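Side-chain contacts in putative hexose oxidase (Nonomuraea sp. ATCC 39727, PDB 5AWV), which binds FAD covalently and probably oxidises a sugar of the glycopeptide antibiotic teicoplanin: residues F221-K226 and N513-A518; D321-L326 and V342-E347. All coordinates share one frame; numbering follows the deposited sequence.

Contact 1: F221-K226 and N513-A518; sequences FGVVTK and NHFHHA. With FAD (flavin-adenine dinucleotide), chain M.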
loop_
_atom_site.group_PDB
_atom_site.type_symbol
_atom_site.label_atom_id
_atom_site.label_comp_id
_atom_site.label_asym_id
_atom_site.label_seq_id
_atom_site.Cartn_x
_atom_site.Cartn_y
_atom_site.Cartn_z
ATOM N N PHE A 221 11.278 -5.668 9.935
ATOM C CA PHE A 221 11.537 -5.520 11.366
ATOM C C PHE A 221 10.810 -6.556 12.222
ATOM O O PHE A 221 11.260 -6.848 13.347
ATOM C CB PHE A 221 11.266 -4.121 11.826
ATOM C CG PHE A 221 11.999 -3.084 11.019
ATOM C CD1 PHE A 221 13.370 -2.975 11.121
ATOM C CD2 PHE A 221 11.338 -2.291 10.089
ATOM C CE1 PHE A 221 14.044 -2.076 10.364
ATOM C CE2 PHE A 221 12.032 -1.449 9.264
ATOM C CZ PHE A 221 13.393 -1.303 9.423
ATOM N N GLY A 222 9.741 -7.155 11.703
ATOM C CA GLY A 222 8.792 -7.856 12.557
ATOM C C GLY A 222 7.396 -7.696 11.974
ATOM O O GLY A 222 7.250 -7.130 10.876
ATOM N N VAL A 223 6.399 -8.211 12.684
ATOM C CA VAL A 223 5.017 -8.201 12.211
ATOM C C VAL A 223 4.282 -7.039 12.865
ATOM O O VAL A 223 4.077 -7.044 14.055
ATOM C CB VAL A 223 4.332 -9.483 12.548
ATOM C CG1 VAL A 223 2.903 -9.525 11.935
ATOM C CG2 VAL A 223 5.182 -10.635 12.105
ATOM N N VAL A 224 3.847 -6.056 12.081
ATOM C CA VAL A 224 3.012 -5.017 12.626
ATOM C C VAL A 224 1.660 -5.632 12.858
ATOM O O VAL A 224 1.066 -6.156 11.916
ATOM C CB VAL A 224 2.833 -3.843 11.658
ATOM C CG1 VAL A 224 1.862 -2.790 12.249
ATOM C CG2 VAL A 224 4.169 -3.249 11.339
ATOM N N THR A 225 1.135 -5.508 14.087
ATOM C CA THR A 225 -0.192 -6.008 14.412
ATOM C C THR A 225 -1.202 -4.918 14.644
ATOM O O THR A 225 -2.403 -5.207 14.576
ATOM C CB THR A 225 -0.109 -6.916 15.701
ATOM O OG1 THR A 225 0.478 -6.166 16.757
ATOM C CG2 THR A 225 0.766 -8.059 15.416
ATOM N N LYS A 226 -0.756 -3.688 14.914
ATOM C CA LYS A 226 -1.608 -2.507 15.009
ATOM C C LYS A 226 -0.837 -1.234 14.551
ATOM O O LYS A 226 0.374 -1.069 14.862
ATOM C CB LYS A 226 -2.101 -2.186 16.467
ATOM C CG LYS A 226 -2.701 -3.406 17.216
ATOM C CD LYS A 226 -3.261 -2.995 18.569
ATOM C CE LYS A 226 -4.055 -4.051 19.349
ATOM N NZ LYS A 226 -3.573 -5.424 19.105
ATOM N N ASN A 513 17.854 -11.704 11.682
ATOM C CA ASN A 513 17.455 -11.616 10.303
ATOM C C ASN A 513 16.388 -12.656 9.950
ATOM O O ASN A 513 16.424 -13.345 8.938
ATOM C CB ASN A 513 18.676 -11.681 9.373
ATOM C CG ASN A 513 18.366 -11.181 7.957
ATOM O OD1 ASN A 513 18.868 -11.701 6.958
ATOM N ND2 ASN A 513 17.495 -10.264 7.888
ATOM N N HIS A 514 15.412 -12.798 10.828
ATOM C CA HIS A 514 14.325 -13.742 10.548
ATOM C C HIS A 514 13.312 -13.135 9.576
ATOM O O HIS A 514 12.615 -13.886 8.932
ATOM C CB HIS A 514 13.644 -14.121 11.831
ATOM C CG HIS A 514 12.694 -15.251 11.702
ATOM N ND1 HIS A 514 13.093 -16.527 11.361
ATOM C CD2 HIS A 514 11.347 -15.291 11.845
ATOM C CE1 HIS A 514 12.028 -17.304 11.287
ATOM N NE2 HIS A 514 10.960 -16.583 11.578
ATOM N N PHE A 515 13.237 -11.809 9.502
ATOM C CA PHE A 515 12.341 -11.125 8.531
ATOM C C PHE A 515 13.175 -10.627 7.369
ATOM O O PHE A 515 13.954 -9.724 7.531
ATOM C CB PHE A 515 11.580 -10.039 9.235
ATOM C CG PHE A 515 10.732 -10.579 10.312
ATOM C CD1 PHE A 515 9.507 -11.153 9.992
ATOM C CD2 PHE A 515 11.188 -10.653 11.642
ATOM C CE1 PHE A 515 8.724 -11.738 10.963
ATOM C CE2 PHE A 515 10.370 -11.248 12.621
ATOM C CZ PHE A 515 9.130 -11.761 12.266
ATOM N N HIS A 516 13.055 -11.294 6.224
ATOM C CA HIS A 516 13.852 -10.974 5.080
ATOM C C HIS A 516 13.192 -11.350 3.731
ATOM O O HIS A 516 12.314 -12.160 3.680
ATOM C CB HIS A 516 15.304 -11.605 5.210
ATOM C CG HIS A 516 15.335 -13.089 5.074
ATOM N ND1 HIS A 516 15.540 -13.713 3.874
ATOM C CD2 HIS A 516 15.149 -14.074 5.988
ATOM C CE1 HIS A 516 15.464 -15.032 4.042
ATOM N NE2 HIS A 516 15.210 -15.267 5.323
ATOM N N HIS A 517 13.701 -10.715 2.674
ATOM C CA HIS A 517 13.268 -10.860 1.292
ATOM C C HIS A 517 14.238 -10.147 0.393
ATOM O O HIS A 517 15.208 -9.585 0.885
ATOM C CB HIS A 517 11.811 -10.384 1.126
ATOM C CG HIS A 517 11.548 -8.982 1.598
ATOM N ND1 HIS A 517 12.097 -7.879 0.985
ATOM C CD2 HIS A 517 10.799 -8.513 2.625
ATOM C CE1 HIS A 517 11.649 -6.779 1.581
ATOM N NE2 HIS A 517 10.855 -7.138 2.578
ATOM N N ALA A 518 14.006 -10.124 -0.937
ATOM C CA ALA A 518 14.972 -9.544 -1.936
ATOM C C ALA A 518 15.625 -8.125 -1.755
ATOM O O ALA A 518 16.768 -7.899 -2.160
ATOM C CB ALA A 518 14.436 -9.729 -3.366
HETATM P PA FAD M . 1.467 -7.438 0.971
HETATM O O1A FAD M . 1.854 -8.065 -0.352
HETATM O O2A FAD M . 0.539 -8.104 1.877
HETATM O O5B FAD M . 2.762 -7.021 1.777
HETATM C C5B FAD M . 3.869 -6.255 1.190
HETATM C C4B FAD M . 5.109 -6.443 2.006
HETATM O O4B FAD M . 4.978 -5.978 3.355
HETATM C C3B FAD M . 5.628 -7.885 2.129
HETATM O O3B FAD M . 7.064 -7.987 2.290
HETATM C C2B FAD M . 4.899 -8.290 3.373
HETATM O O2B FAD M . 5.496 -9.410 3.937
HETATM C C1B FAD M . 4.963 -7.071 4.231
HETATM N N9A FAD M . 3.874 -7.031 5.178
HETATM C C8A FAD M . 2.552 -7.115 4.983
HETATM N N7A FAD M . 1.860 -6.951 6.133
HETATM C C5A FAD M . 2.745 -6.735 7.096
HETATM C C6A FAD M . 2.681 -6.557 8.563
HETATM N N6A FAD M . 1.485 -6.572 9.144
HETATM N N1A FAD M . 3.863 -6.356 9.217
HETATM C C2A FAD M . 5.064 -6.378 8.566
HETATM N N3A FAD M . 5.208 -6.579 7.227
HETATM C C4A FAD M . 4.078 -6.806 6.498
HETATM N N1 FAD M . 1.045 2.607 -3.113
HETATM C C2 FAD M . 0.870 3.943 -2.884
HETATM O O2 FAD M . 1.567 4.508 -2.011
HETATM N N3 FAD M . -0.046 4.672 -3.540
HETATM C C4 FAD M . -0.946 4.109 -4.374
HETATM O O4 FAD M . -1.824 4.792 -4.946
HETATM C C4X FAD M . -0.847 2.668 -4.644
HETATM N N5 FAD M . -1.719 2.010 -5.486
HETATM C C5X FAD M . -1.692 0.653 -5.663
HETATM C C6 FAD M . -2.669 0.055 -6.486
HETATM C C7 FAD M . -2.501 -1.341 -6.693
HETATM C C7M FAD M . -3.509 -2.068 -7.620
HETATM C C8 FAD M . -1.424 -2.165 -6.014
HETATM C C8M FAD M . -1.445 -3.674 -6.042
HETATM C C9 FAD M . -0.527 -1.497 -5.152
HETATM C C9A FAD M . -0.603 -0.146 -4.981
HETATM N N10 FAD M . 0.296 0.570 -4.144
HETATM C C10 FAD M . 0.193 1.934 -3.928
HETATM C "C1'" FAD M . 1.431 -0.140 -3.468
HETATM C "C2'" FAD M . 1.122 -0.543 -2.076
HETATM O "O2'" FAD M . 1.279 0.618 -1.283
HETATM C "C3'" FAD M . 2.182 -1.523 -1.735
HETATM O "O3'" FAD M . 2.051 -2.574 -2.694
HETATM C "C4'" FAD M . 1.976 -2.063 -0.294
HETATM O "O4'" FAD M . 3.236 -2.585 0.137
HETATM C "C5'" FAD M . 0.962 -3.179 -0.336
HETATM O "O5'" FAD M . 0.650 -3.620 0.999
HETATM P P FAD M . -0.160 -4.953 1.187
HETATM O O1P FAD M . -0.444 -5.162 2.593
HETATM O O2P FAD M . -1.363 -5.042 0.290
HETATM O O3P FAD M . 0.873 -5.982 0.525
#
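Gly222 and Phe515 bring the two backbones closest, their CA atoms 6.3 Å apart; Gly222 lies close to the start of the strand that carries Val224, the other segment has no regular structure, and no hydrogen bond joins them. One face of the Phe515 ring is centred on Gly222 CA, which stands 3.7 Å from the ring centroid and 12° off its normal, a CH-pi contact. Phe515 CG lies opposite its own carbonyl carbon (chi1 -61°), which swings the ring out over the glycine. Glycine suits the place because, at its backbone angles, a CB would collide with the carbonyl oxygen of Phe221. Buried Gly222 N, under the same ring, has no hydrogen-bond partner in the model. Val223 crosses the phenyl group at about a right angle, its CG2 reaching Phe515 CE1 at 3.9 Å, and His514 CD2 covers the opposite face toward the rim. Val70 and Val74 of helix 67-80 pack on Val223, and Val84 of strand 84-87 on Phe515.

Next to Val223, Val224 reads the adenine through its backbone. Val224 N donates to FAD N1A at 2.9 Å, while FAD N6A donates to Val224 O at 2.8 Å in a nearly straight bond (174°). This two-point recognition of adenine by a strand backbone is consistent with the FAD-binding domain of the PCMH-type flavoproteins, here packed against the berberine-like C-terminal region.

Contact 2: D321-L326 and V342-E347; sequences DARRLL and VPEPIE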
loop_
_atom_site.group_PDB
_atom_site.type_symbol
_atom_site.label_atom_id
_atom_site.label_comp_id
_atom_site.label_asym_id
_atom_site.label_seq_id
_atom_site.Cartn_x
_atom_site.Cartn_y
_atom_site.Cartn_z
ATOM N N ASP A 321 -12.261 29.214 -5.711
ATOM C CA ASP A 321 -11.267 29.181 -6.828
ATOM C C ASP A 321 -11.034 27.798 -7.519
ATOM O O ASP A 321 -10.248 27.683 -8.451
ATOM C CB ASP A 321 -9.920 29.809 -6.401
ATOM C CG ASP A 321 -9.183 28.991 -5.377
ATOM O OD1 ASP A 321 -9.870 28.123 -4.778
ATOM O OD2 ASP A 321 -7.937 29.194 -5.155
ATOM N N ALA A 322 -11.714 26.743 -7.054
ATOM C CA ALA A 322 -11.348 25.406 -7.467
ATOM C C ALA A 322 -11.458 25.263 -8.980
ATOM O O ALA A 322 -10.607 24.636 -9.624
ATOM C CB ALA A 322 -12.252 24.375 -6.797
ATOM N N ARG A 323 -12.556 25.759 -9.543
ATOM C CA ARG A 323 -12.721 25.655 -11.029
ATOM C C ARG A 323 -11.607 26.401 -11.775
ATOM O O ARG A 323 -11.036 25.895 -12.748
ATOM C CB ARG A 323 -14.085 26.154 -11.495
ATOM C CG ARG A 323 -14.256 26.150 -13.011
ATOM C CD ARG A 323 -14.180 24.735 -13.581
ATOM N NE ARG A 323 -14.151 24.750 -15.043
ATOM C CZ ARG A 323 -15.210 24.816 -15.845
ATOM N NH1 ARG A 323 -16.455 24.722 -15.377
ATOM N NH2 ARG A 323 -15.016 24.898 -17.154
ATOM N N ARG A 324 -11.235 27.557 -11.258
ATOM C CA ARG A 324 -10.084 28.289 -11.854
ATOM C C ARG A 324 -8.828 27.514 -11.765
ATOM O O ARG A 324 -8.029 27.531 -12.681
ATOM C CB ARG A 324 -9.780 29.592 -11.148
ATOM C CG ARG A 324 -10.309 30.790 -11.779
ATOM C CD ARG A 324 -9.782 32.018 -11.061
ATOM N NE ARG A 324 -10.574 32.267 -9.865
ATOM C CZ ARG A 324 -10.065 32.658 -8.696
ATOM N NH1 ARG A 324 -8.757 32.752 -8.484
ATOM N NH2 ARG A 324 -10.884 32.879 -7.697
ATOM N N LEU A 325 -8.570 26.891 -10.606
ATOM C CA LEU A 325 -7.322 26.167 -10.508
ATOM C C LEU A 325 -7.239 25.028 -11.463
ATOM O O LEU A 325 -6.161 24.728 -12.025
ATOM C CB LEU A 325 -7.141 25.632 -9.088
ATOM C CG LEU A 325 -7.012 26.640 -7.966
ATOM C CD1 LEU A 325 -6.833 25.865 -6.617
ATOM C CD2 LEU A 325 -5.939 27.720 -8.170
ATOM N N LEU A 326 -8.378 24.350 -11.610
ATOM C CA LEU A 326 -8.500 23.177 -12.480
ATOM C C LEU A 326 -8.236 23.577 -13.932
ATOM O O LEU A 326 -7.433 22.942 -14.659
ATOM C CB LEU A 326 -9.892 22.645 -12.308
ATOM C CG LEU A 326 -10.311 21.353 -12.983
ATOM C CD1 LEU A 326 -11.480 21.425 -13.909
ATOM C CD2 LEU A 326 -9.318 20.410 -13.486
ATOM N N VAL A 342 -10.806 17.791 -23.875
ATOM C CA VAL A 342 -11.113 18.268 -22.529
ATOM C C VAL A 342 -12.628 18.318 -22.306
ATOM O O VAL A 342 -13.304 19.182 -22.814
ATOM C CB VAL A 342 -10.556 19.659 -22.312
ATOM C CG1 VAL A 342 -10.808 20.140 -20.873
ATOM C CG2 VAL A 342 -9.082 19.683 -22.691
ATOM N N PRO A 343 -13.158 17.416 -21.499
ATOM C CA PRO A 343 -14.559 17.417 -21.157
ATOM C C PRO A 343 -14.896 18.468 -20.105
ATOM O O PRO A 343 -14.037 19.051 -19.488
ATOM C CB PRO A 343 -14.770 16.009 -20.593
ATOM C CG PRO A 343 -13.471 15.702 -19.922
ATOM C CD PRO A 343 -12.394 16.369 -20.755
ATOM N N GLU A 344 -16.178 18.708 -19.921
ATOM C CA GLU A 344 -16.654 19.578 -18.902
ATOM C C GLU A 344 -16.284 18.929 -17.583
ATOM O O GLU A 344 -16.463 17.731 -17.465
ATOM C CB GLU A 344 -18.213 19.652 -18.931
ATOM C CG GLU A 344 -18.737 20.828 -19.655
ATOM C CD GLU A 344 -18.310 22.091 -18.953
ATOM O OE1 GLU A 344 -18.745 22.358 -17.784
ATOM O OE2 GLU A 344 -17.508 22.790 -19.572
ATOM N N PRO A 345 -15.822 19.697 -16.603
ATOM C CA PRO A 345 -15.616 19.053 -15.277
ATOM C C PRO A 345 -16.935 18.599 -14.582
ATOM O O PRO A 345 -17.964 19.214 -14.771
ATOM C CB PRO A 345 -14.969 20.143 -14.430
ATOM C CG PRO A 345 -14.963 21.371 -15.247
ATOM C CD PRO A 345 -15.576 21.145 -16.588
ATOM N N ILE A 346 -16.824 17.599 -13.716
ATOM C CA ILE A 346 -17.917 17.054 -12.945
ATOM C C ILE A 346 -17.589 17.234 -11.457
ATOM O O ILE A 346 -16.454 16.999 -11.030
ATOM C CB ILE A 346 -18.036 15.584 -13.342
ATOM C CG1 ILE A 346 -18.510 15.493 -14.800
ATOM C CG2 ILE A 346 -19.029 14.857 -12.484
ATOM C CD1 ILE A 346 -18.443 14.086 -15.394
ATOM N N GLU A 347 -18.554 17.649 -10.664
ATOM C CA GLU A 347 -18.391 17.717 -9.214
ATOM C C GLU A 347 -18.833 16.389 -8.614
ATOM O O GLU A 347 -19.899 15.891 -8.962
ATOM C CB GLU A 347 -19.150 18.889 -8.636
ATOM C CG GLU A 347 -18.924 19.060 -7.156
ATOM C CD GLU A 347 -19.337 20.416 -6.627
ATOM O OE1 GLU A 347 -19.254 20.637 -5.398
ATOM O OE2 GLU A 347 -19.732 21.269 -7.433
HETATM O O HOH W 1 -16.915 25.514 -19.102
#
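Pro345 points the CG corner of its ring at the guanidinium face of Arg323, the two side chains crossing at about a right angle. Pro345 CG sits over the centre of that face, 3.5 Å from Arg323 CZ, so the planar cation is covered by an apolar corner. Arg323 reaches this place by leaving the helix with CG opposite the backbone N (chi1 176°) and then bending at chi2 (63°). Its NE is engaged in a salt bridge with Asp327, one helical turn on, which probably restrains the group. At the edge, a water in the guanidinium plane accepts from Arg323 NH2 at 2.8 Å and donates to Glu344 OE2 at 2.8 Å. It bridges two charged groups that stay too far apart for a salt bridge, 4.1 Å between Arg323 NH2 and Glu344 OE2.

On the buried side, Leu326 CD1 meets Pro345 CG at 3.7 Å; a branched leucine suits this inner position, where it also packs on Ile313 and Val315. Pro345 thus serves both partners and touches Leu251 of the adjacent strand. The arrangement is helix-on-sheet packing: helix 322-334 packs on strand 309-316 and on Pro345 in the break of edge strand 340-349 of the seven-stranded antiparallel sheet.

Contacts 1 and 2 lie on opposite sides of the chain's centre, their own centres 44 Å apart and their nearest atoms about 34 Å apart, so neither touches the other. In sequence, both segments of contact 2 fall among the 286 residues between 221-226 and 513-518. Contact 1 belongs to the cofactor side of the enzyme and holds four residues of the FAD pocket, at the adenine end of the cofactor. Contact 2 includes no residue of the cofactor or sugar pockets; it sits at the margin of the seven-stranded sheet, whose other strands include residues of the teicoplanin-fragment pockets, such as Tyr395 and Asn427.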